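Local structure of 30kLP (Treponema pallidum, 3K8J) at residues I100-S105 with R129-L134; S159-L164 with Y192-R197. The protein alters membrane permeability at acidic pH and might be involved in ligand transport. All coordinates share one frame; numbering follows the deposited sequence.

Contact 1. Residues I100-S105 with R129-L134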
ATOM      1  N   ILE A 100     -45.145   9.550 -25.426  1.00 42.29           N
ATOM      2  CA  ILE A 100     -43.797   9.348 -24.870  1.00 40.09           C
ATOM      3  C   ILE A 100     -42.896   8.462 -25.750  1.00 36.89           C
ATOM      4  O   ILE A 100     -43.320   7.418 -26.251  1.00 37.02           O
ATOM      5  CB  ILE A 100     -43.802   8.914 -23.373  1.00 40.20           C
ATOM      6  CG1 ILE A 100     -42.891   7.713 -23.138  1.00 39.07           C
ATOM      7  CG2 ILE A 100     -45.216   8.632 -22.862  1.00 43.33           C
ATOM      8  CD1 ILE A 100     -41.941   7.919 -22.034  1.00 34.84           C
ATOM      9  N   THR A 101     -41.654   8.886 -25.938  1.00 34.13           N
ATOM     10  CA  THR A 101     -40.705   8.113 -26.755  1.00 32.15           C
ATOM     11  C   THR A 101     -39.928   7.035 -25.949  1.00 28.58           C
ATOM     12  O   THR A 101     -39.325   7.320 -24.918  1.00 26.45           O
ATOM     13  CB  THR A 101     -39.747   9.055 -27.547  1.00 32.60           C
ATOM     14  OG1 THR A 101     -40.517   9.992 -28.317  1.00 35.63           O
ATOM     15  CG2 THR A 101     -38.845   8.264 -28.494  1.00 31.00           C
ATOM     16  N   TYR A 102     -40.003   5.788 -26.414  1.00 27.53           N
ATOM     17  CA  TYR A 102     -39.179   4.696 -25.880  1.00 24.32           C
ATOM     18  C   TYR A 102     -38.028   4.567 -26.838  1.00 24.43           C
ATOM     19  O   TYR A 102     -38.252   4.340 -28.044  1.00 25.83           O
ATOM     20  CB  TYR A 102     -39.936   3.360 -25.890  1.00 23.99           C
ATOM     21  CG  TYR A 102     -40.955   3.141 -24.777  1.00 27.74           C
ATOM     22  CD1 TYR A 102     -41.612   4.210 -24.175  1.00 30.19           C
ATOM     23  CD2 TYR A 102     -41.277   1.844 -24.349  1.00 30.69           C
ATOM     24  CE1 TYR A 102     -42.554   4.008 -23.169  1.00 32.03           C
ATOM     25  CE2 TYR A 102     -42.226   1.629 -23.326  1.00 34.94           C
ATOM     26  CZ  TYR A 102     -42.861   2.715 -22.754  1.00 31.03           C
ATOM     27  OH  TYR A 102     -43.800   2.531 -21.765  1.00 31.74           O
ATOM     28  N   TYR A 103     -36.807   4.734 -26.336  1.00 21.84           N
ATOM     29  CA  TYR A 103     -35.607   4.476 -27.122  1.00 22.94           C
ATOM     30  C   TYR A 103     -35.158   3.062 -26.771  1.00 25.24           C
ATOM     31  O   TYR A 103     -35.165   2.678 -25.601  1.00 21.03           O
ATOM     32  CB  TYR A 103     -34.500   5.483 -26.805  1.00 23.45           C
ATOM     33  CG  TYR A 103     -34.894   6.920 -27.089  1.00 24.82           C
ATOM     34  CD1 TYR A 103     -34.791   7.440 -28.374  1.00 28.65           C
ATOM     35  CD2 TYR A 103     -35.365   7.759 -26.076  1.00 30.28           C
ATOM     36  CE1 TYR A 103     -35.148   8.758 -28.660  1.00 31.23           C
ATOM     37  CE2 TYR A 103     -35.719   9.096 -26.346  1.00 29.62           C
ATOM     38  CZ  TYR A 103     -35.608   9.579 -27.646  1.00 32.82           C
ATOM     39  OH  TYR A 103     -35.960  10.874 -27.962  1.00 36.36           O
ATOM     40  N   GLU A 104     -34.790   2.303 -27.800  1.00 26.73           N
ATOM     41  CA  GLU A 104     -34.446   0.893 -27.682  1.00 31.09           C
ATOM     42  C   GLU A 104     -33.117   0.655 -28.356  1.00 32.36           C
ATOM     43  O   GLU A 104     -32.852   1.184 -29.452  1.00 31.11           O
ATOM     44  CB  GLU A 104     -35.480   0.007 -28.378  1.00 32.66           C
ATOM     45  CG  GLU A 104     -36.831  -0.098 -27.700  1.00 38.40           C
ATOM     46  CD  GLU A 104     -37.719  -1.172 -28.331  1.00 49.04           C
ATOM     47  OE1 GLU A 104     -37.538  -1.477 -29.536  1.00 52.48           O
ATOM     48  OE2 GLU A 104     -38.603  -1.708 -27.624  1.00 49.35           O
ATOM     49  N   SER A 105     -32.293  -0.145 -27.686  1.00 32.51           N
ATOM     50  CA  SER A 105     -31.020  -0.601 -28.209  1.00 33.50           C
ATOM     51  C   SER A 105     -30.951  -2.107 -27.963  1.00 33.65           C
ATOM     52  O   SER A 105     -31.926  -2.708 -27.485  1.00 32.11           O
ATOM     53  CB  SER A 105     -29.869   0.124 -27.521  1.00 34.73           C
ATOM     54  OG  SER A 105     -28.774   0.265 -28.403  1.00 38.07           O
ATOM     55  N   ARG A 129     -39.263  -4.909 -18.744  1.00 14.26           N
ATOM     56  CA  ARG A 129     -39.924  -4.052 -19.720  1.00 13.28           C
ATOM     57  C   ARG A 129     -40.030  -2.592 -19.190  1.00 13.94           C
ATOM     58  O   ARG A 129     -40.445  -2.360 -18.040  1.00 10.26           O
ATOM     59  CB  ARG A 129     -41.310  -4.642 -20.074  1.00 14.15           C
ATOM     60  CG  ARG A 129     -41.240  -6.068 -20.772  1.00 15.89           C
ATOM     61  CD  ARG A 129     -42.625  -6.655 -21.163  1.00 15.35           C
ATOM     62  NE  ARG A 129     -43.404  -6.868 -19.946  1.00 12.76           N
ATOM     63  CZ  ARG A 129     -44.345  -6.042 -19.506  1.00 13.55           C
ATOM     64  NH1 ARG A 129     -44.687  -4.988 -20.229  1.00 13.08           N
ATOM     65  NH2 ARG A 129     -44.947  -6.272 -18.343  1.00 12.63           N
ATOM     66  N   MET A 130     -39.638  -1.637 -20.033  1.00 12.63           N
ATOM     67  CA  MET A 130     -39.788  -0.199 -19.753  1.00 14.23           C
ATOM     68  C   MET A 130     -41.168   0.152 -19.217  1.00 14.52           C
ATOM     69  O   MET A 130     -41.298   0.892 -18.223  1.00 15.24           O
ATOM     70  CB  MET A 130     -39.492   0.645 -21.021  1.00 12.92           C
ATOM     71  CG  MET A 130     -39.430   2.185 -20.741  1.00 15.35           C
ATOM     72  SD  MET A 130     -38.417   2.625 -19.305  1.00 17.63           S
ATOM     73  CE  MET A 130     -36.767   2.395 -20.007  1.00 11.87           C
ATOM     74  N   SER A 131     -42.192  -0.373 -19.891  1.00 13.09           N
ATOM     75  CA  SER A 131     -43.580  -0.180 -19.513  1.00 14.96           C
ATOM     76  C   SER A 131     -43.843  -0.552 -18.024  1.00 15.43           C
ATOM     77  O   SER A 131     -44.565   0.156 -17.333  1.00 14.51           O
ATOM     78  CB  SER A 131     -44.455  -1.030 -20.443  1.00 17.20           C
ATOM     79  OG  SER A 131     -45.819  -0.896 -20.154  1.00 23.09           O
ATOM     80  N   LYS A 132     -43.250  -1.648 -17.544  1.00 14.14           N
ATOM     81  CA  LYS A 132     -43.405  -2.068 -16.130  1.00 15.56           C
ATOM     82  C   LYS A 132     -42.694  -1.133 -15.138  1.00 14.49           C
ATOM     83  O   LYS A 132     -43.235  -0.776 -14.072  1.00 14.10           O
ATOM     84  CB  LYS A 132     -42.894  -3.501 -15.972  1.00 14.83           C
ATOM     85  CG  LYS A 132     -43.052  -4.085 -14.607  1.00 20.31           C
ATOM     86  CD  LYS A 132     -42.995  -5.612 -14.664  1.00 21.48           C
ATOM     87  CE  LYS A 132     -43.404  -6.192 -13.319  1.00 23.28           C
ATOM     88  NZ  LYS A 132     -42.349  -6.931 -12.629  1.00 31.32           N
ATOM     89  N   MET A 133     -41.475  -0.747 -15.475  1.00 13.22           N
ATOM     90  CA  MET A 133     -40.778   0.240 -14.681  1.00 16.79           C
ATOM     91  C   MET A 133     -41.594   1.532 -14.589  1.00 16.21           C
ATOM     92  O   MET A 133     -41.732   2.119 -13.496  1.00 17.20           O
ATOM     93  CB  MET A 133     -39.382   0.547 -15.264  1.00 16.81           C
ATOM     94  CG  MET A 133     -38.558   1.517 -14.386  1.00 15.49           C
ATOM     95  SD  MET A 133     -36.856   1.630 -14.986  1.00 19.23           S
ATOM     96  CE  MET A 133     -36.214   2.987 -13.975  1.00 18.87           C
ATOM     97  N   LEU A 134     -42.126   1.964 -15.733  1.00 14.98           N
ATOM     98  CA  LEU A 134     -42.842   3.234 -15.822  1.00 15.56           C
ATOM     99  C   LEU A 134     -44.125   3.223 -15.012  1.00 15.40           C
ATOM    100  O   LEU A 134     -44.551   4.281 -14.536  1.00 15.90           O
ATOM    101  CB  LEU A 134     -43.086   3.682 -17.279  1.00 16.20           C
ATOM    102  CG  LEU A 134     -41.842   4.106 -18.094  1.00 19.61           C
ATOM    103  CD1 LEU A 134     -42.187   4.638 -19.472  1.00 15.89           C
ATOM    104  CD2 LEU A 134     -40.976   5.119 -17.359  1.00 24.77           C
TER
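Tyr-102 of strand 101-104 reaches across to helix 130-135, where Met-130, Ser-131 and Leu-134 receive its ring. It is a plain example of a helix packed on one face of an antiparallel sheet, here at the second strand from one end of the strand order, with the short axes of strand 101-104 and helix 130-134 some 11.3 Å apart. The helix falls in a stretch inferred to be one of the protein's amphipathic helices. A single aromatic side chain spans much of that gap, and no hydrogen bond joins the two segments.

Met-130 lies over one face of the ring. Its CG sits 4.0 Å from the centroid of the Tyr-102 ring and only 15° off the normal, a CH-pi contact, while its CB meets Tyr-102 CE2 at 3.7 Å. With CG anti to the backbone N (chi1 -172°) and further bends at the next two torsions, the methionine chain passes over the ring and its end then leads away; the side chain also touches Ile-121 of strand 117-123.

One helical turn on, Leu-134 comes from the opposite direction to the tyrosine, its CD1 oblique to the ring by the hydroxyl end, 3.5 Å from Tyr-102 OH. The same methyl meets Ile-100 tip to tip, with 4.2 Å between the two CD1 atoms, and Ser-111 of the neighbouring strand 108-112 touches both residues. The phenol oxygen also rests against the start of the helix, with Tyr-102 OH 3.5 Å from Ser-131 CA.

Contact 2. Residues S159-L164 with Y192-R197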
ATOM      1  N   SER A 159     -26.571  16.782  -1.095  1.00 31.36           N
ATOM      2  CA  SER A 159     -25.400  15.896  -0.915  1.00 29.11           C
ATOM      3  C   SER A 159     -24.481  15.784  -2.147  1.00 27.52           C
ATOM      4  O   SER A 159     -24.948  15.839  -3.266  1.00 28.37           O
ATOM      5  CB  SER A 159     -25.896  14.503  -0.525  1.00 28.94           C
ATOM      6  OG  SER A 159     -24.901  13.512  -0.708  1.00 27.83           O
ATOM      7  N   GLN A 160     -23.175  15.626  -1.932  1.00 25.64           N
ATOM      8  CA  GLN A 160     -22.258  15.320  -3.034  1.00 24.22           C
ATOM      9  C   GLN A 160     -21.610  13.944  -2.857  1.00 22.25           C
ATOM     10  O   GLN A 160     -20.680  13.574  -3.563  1.00 21.39           O
ATOM     11  CB  GLN A 160     -21.234  16.448  -3.229  1.00 25.72           C
ATOM     12  CG  GLN A 160     -21.939  17.792  -3.500  1.00 29.70           C
ATOM     13  CD  GLN A 160     -21.030  18.876  -4.016  1.00 34.77           C
ATOM     14  OE1 GLN A 160     -19.841  18.914  -3.698  1.00 35.36           O
ATOM     15  NE2 GLN A 160     -21.596  19.785  -4.814  1.00 34.43           N
ATOM     16  N   THR A 161     -22.177  13.173  -1.934  1.00 20.56           N
ATOM     17  CA  THR A 161     -21.662  11.872  -1.555  1.00 20.92           C
ATOM     18  C   THR A 161     -22.274  10.777  -2.450  1.00 20.30           C
ATOM     19  O   THR A 161     -23.488  10.706  -2.606  1.00 21.08           O
ATOM     20  CB  THR A 161     -22.001  11.616  -0.066  1.00 20.04           C
ATOM     21  OG1 THR A 161     -21.328  12.600   0.732  1.00 22.96           O
ATOM     22  CG2 THR A 161     -21.607  10.220   0.390  1.00 19.18           C
ATOM     23  N   VAL A 162     -21.410   9.953  -3.035  1.00 18.98           N
ATOM     24  CA  VAL A 162     -21.801   8.713  -3.692  1.00 20.37           C
ATOM     25  C   VAL A 162     -22.077   7.633  -2.645  1.00 21.48           C
ATOM     26  O   VAL A 162     -21.267   7.412  -1.747  1.00 22.72           O
ATOM     27  CB  VAL A 162     -20.695   8.235  -4.660  1.00 21.25           C
ATOM     28  CG1 VAL A 162     -21.110   6.935  -5.358  1.00 21.79           C
ATOM     29  CG2 VAL A 162     -20.377   9.327  -5.692  1.00 18.93           C
ATOM     30  N   ALA A 163     -23.227   6.977  -2.755  1.00 20.59           N
ATOM     31  CA  ALA A 163     -23.644   5.984  -1.769  1.00 19.74           C
ATOM     32  C   ALA A 163     -23.943   4.647  -2.450  1.00 19.68           C
ATOM     33  O   ALA A 163     -24.565   4.603  -3.529  1.00 18.24           O
ATOM     34  CB  ALA A 163     -24.874   6.485  -0.995  1.00 18.85           C
ATOM     35  N   LEU A 164     -23.476   3.573  -1.820  1.00 17.36           N
ATOM     36  CA  LEU A 164     -23.723   2.221  -2.267  1.00 19.12           C
ATOM     37  C   LEU A 164     -24.275   1.379  -1.144  1.00 19.35           C
ATOM     38  O   LEU A 164     -23.768   1.413  -0.024  1.00 19.85           O
ATOM     39  CB  LEU A 164     -22.426   1.566  -2.749  1.00 21.80           C
ATOM     40  CG  LEU A 164     -21.996   1.885  -4.169  1.00 26.59           C
ATOM     41  CD1 LEU A 164     -20.512   1.538  -4.345  1.00 36.46           C
ATOM     42  CD2 LEU A 164     -22.862   1.099  -5.142  1.00 29.59           C
ATOM     43  N   TYR A 192     -19.756   4.855   1.330  1.00 20.62           N
ATOM     44  CA  TYR A 192     -20.013   6.281   1.100  1.00 21.05           C
ATOM     45  C   TYR A 192     -18.721   6.968   0.677  1.00 22.47           C
ATOM     46  O   TYR A 192     -17.706   6.836   1.350  1.00 23.95           O
ATOM     47  CB  TYR A 192     -20.612   6.927   2.376  1.00 20.50           C
ATOM     48  CG  TYR A 192     -21.864   6.206   2.814  1.00 18.75           C
ATOM     49  CD1 TYR A 192     -23.084   6.437   2.176  1.00 17.16           C
ATOM     50  CD2 TYR A 192     -21.816   5.239   3.825  1.00 17.02           C
ATOM     51  CE1 TYR A 192     -24.247   5.737   2.559  1.00 12.95           C
ATOM     52  CE2 TYR A 192     -22.948   4.548   4.210  1.00 18.38           C
ATOM     53  CZ  TYR A 192     -24.164   4.795   3.566  1.00 16.71           C
ATOM     54  OH  TYR A 192     -25.277   4.091   3.949  1.00 18.07           O
ATOM     55  N   LEU A 193     -18.758   7.683  -0.442  1.00 23.94           N
ATOM     56  CA  LEU A 193     -17.566   8.340  -0.995  1.00 26.42           C
ATOM     57  C   LEU A 193     -17.817   9.824  -1.252  1.00 28.59           C
ATOM     58  O   LEU A 193     -18.806  10.188  -1.900  1.00 28.85           O
ATOM     59  CB  LEU A 193     -17.151   7.671  -2.305  1.00 26.73           C
ATOM     60  CG  LEU A 193     -16.927   6.151  -2.294  1.00 29.11           C
ATOM     61  CD1 LEU A 193     -17.698   5.513  -3.433  1.00 32.70           C
ATOM     62  CD2 LEU A 193     -15.461   5.796  -2.390  1.00 31.64           C
ATOM     63  N   THR A 194     -16.918  10.670  -0.750  1.00 29.32           N
ATOM     64  CA  THR A 194     -17.005  12.118  -0.913  1.00 30.45           C
ATOM     65  C   THR A 194     -15.657  12.671  -1.384  1.00 32.54           C
ATOM     66  O   THR A 194     -14.611  12.394  -0.770  1.00 32.72           O
ATOM     67  CB  THR A 194     -17.409  12.835   0.405  1.00 30.86           C
ATOM     68  OG1 THR A 194     -18.576  12.212   0.966  1.00 30.01           O
ATOM     69  CG2 THR A 194     -17.696  14.333   0.153  1.00 29.23           C
ATOM     70  N   ALA A 195     -15.697  13.455  -2.462  1.00 33.34           N
ATOM     71  CA  ALA A 195     -14.503  14.053  -3.049  1.00 35.88           C
ATOM     72  C   ALA A 195     -13.864  15.048  -2.106  1.00 38.47           C
ATOM     73  O   ALA A 195     -14.542  15.690  -1.296  1.00 37.05           O
ATOM     74  CB  ALA A 195     -14.818  14.726  -4.386  1.00 35.57           C
ATOM     75  N   ARG A 196     -12.545  15.155  -2.237  1.00 42.11           N
ATOM     76  CA  ARG A 196     -11.708  16.021  -1.426  1.00 46.11           C
ATOM     77  C   ARG A 196     -10.363  16.049  -2.148  1.00 47.23           C
ATOM     78  O   ARG A 196      -9.643  15.048  -2.160  1.00 47.37           O
ATOM     79  CB  ARG A 196     -11.568  15.434  -0.015  1.00 46.82           C
ATOM     80  CG  ARG A 196     -11.549  16.466   1.103  1.00 51.47           C
ATOM     81  CD  ARG A 196     -10.135  16.789   1.574  1.00 54.78           C
ATOM     82  NE  ARG A 196      -9.567  15.689   2.351  1.00 58.85           N
ATOM     83  CZ  ARG A 196      -8.605  14.875   1.922  1.00 60.25           C
ATOM     84  NH1 ARG A 196      -8.077  15.033   0.712  1.00 58.95           N
ATOM     85  NH2 ARG A 196      -8.165  13.901   2.710  1.00 59.78           N
ATOM     86  N   ARG A 197     -10.047  17.187  -2.774  1.00 49.02           N
ATOM     87  CA  ARG A 197      -8.892  17.321  -3.686  1.00 50.52           C
ATOM     88  C   ARG A 197      -9.027  16.334  -4.848  1.00 50.28           C
ATOM     89  O   ARG A 197     -10.131  16.103  -5.345  1.00 51.26           O
ATOM     90  CB  ARG A 197      -7.534  17.130  -2.973  1.00 51.17           C
ATOM     91  CG  ARG A 197      -7.454  17.569  -1.517  1.00 53.81           C
ATOM     92  CD  ARG A 197      -7.605  19.071  -1.333  1.00 59.65           C
ATOM     93  NE  ARG A 197      -7.569  19.420   0.085  1.00 63.12           N
ATOM     94  CZ  ARG A 197      -8.188  20.469   0.624  1.00 64.67           C
ATOM     95  NH1 ARG A 197      -8.911  21.290  -0.129  1.00 63.56           N
ATOM     96  NH2 ARG A 197      -8.088  20.689   1.929  1.00 65.76           N
TER
HETATM   97  O   HOH W   1     -18.203  14.403  -3.878  1.00 29.81           O
HETATM   98  O   HOH W   2     -25.679   2.095   1.651  1.00 26.37           O
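Two threonine hydroxyls bonded to each other, Thr-161 OG1 to Thr-194 OG1 at 2.8 Å, add a side-chain link beside the backbone bonds of this strand pair. Each hydroxyl is set beside its own backbone N, with chi1 at -63° in Thr-161 and -50° in Thr-194, and either could be the donor. Thr-161 is itself held through its backbone: its N donates to Ser-159 OG in an ST turn, and that serine hydroxyl is also hydrogen-bonded to Glu-152 of helix 147-153.

Next to the threonines, Val-162 and Leu-193 form an antiparallel hydrogen-bonded pair. Leu-193 N donates to Val-162 O at 2.8 Å in a fairly straight bond, whereas the return bond from Val-162 N to Leu-193 O is more bent, 143° at the hydrogen. Both carbonyl oxygens also take a CA-H contact, Leu-193 O from Thr-161 and Val-162 O from Tyr-192.

These are neighbouring strands, 162-166 and 189-196, in the curved antiparallel wall of the U-shaped half-barrel, continued by strand 21-26 beyond the first and strand 199-207 beyond the second. Their side chains alternate between its two faces. On one, Val-162 CG1 and Leu-193 CD1 meet loosely at 4.2 Å, with Leu-23 and Tyr-202 from the flanking strands close by.

On the other, Ala-163 and Tyr-192 form a non-hydrogen-bonded pair, and Ala-163 CB touches Tyr-192 CD1 at 3.6 Å. Thr-161 CG2 lies at the edge of the same ring, near its plane, and Phe-149 of helix 147-153 packs on both Ala-163 and Tyr-192. The phenol of Tyr-192 is hydrogen-bonded to Glu-190, and a water donates both to Tyr-192 OH and, at 2.6 Å, to Leu-164 O.

Contacts 1 and 2 illustrate two ways in which one antiparallel framework is put together. Contact 2 joins strand to strand through backbone bonds well inside the strand order, its centre about 12 Å from the centre of the chain; contact 1 lays a helix on strands nearer one end of that order, its centre about 20 Å from the chain's centre and on the opposite side of it. Their own centres are 30 Å apart and their nearest atoms about 16 Å, so neither touches the other, and contact 1 closes along the chain before contact 2 opens. The half-barrel encloses a large hydrophobic cavity, opened when helices 31-37, 44-51 and 245-252 move away from helices 169-176 and 215-225.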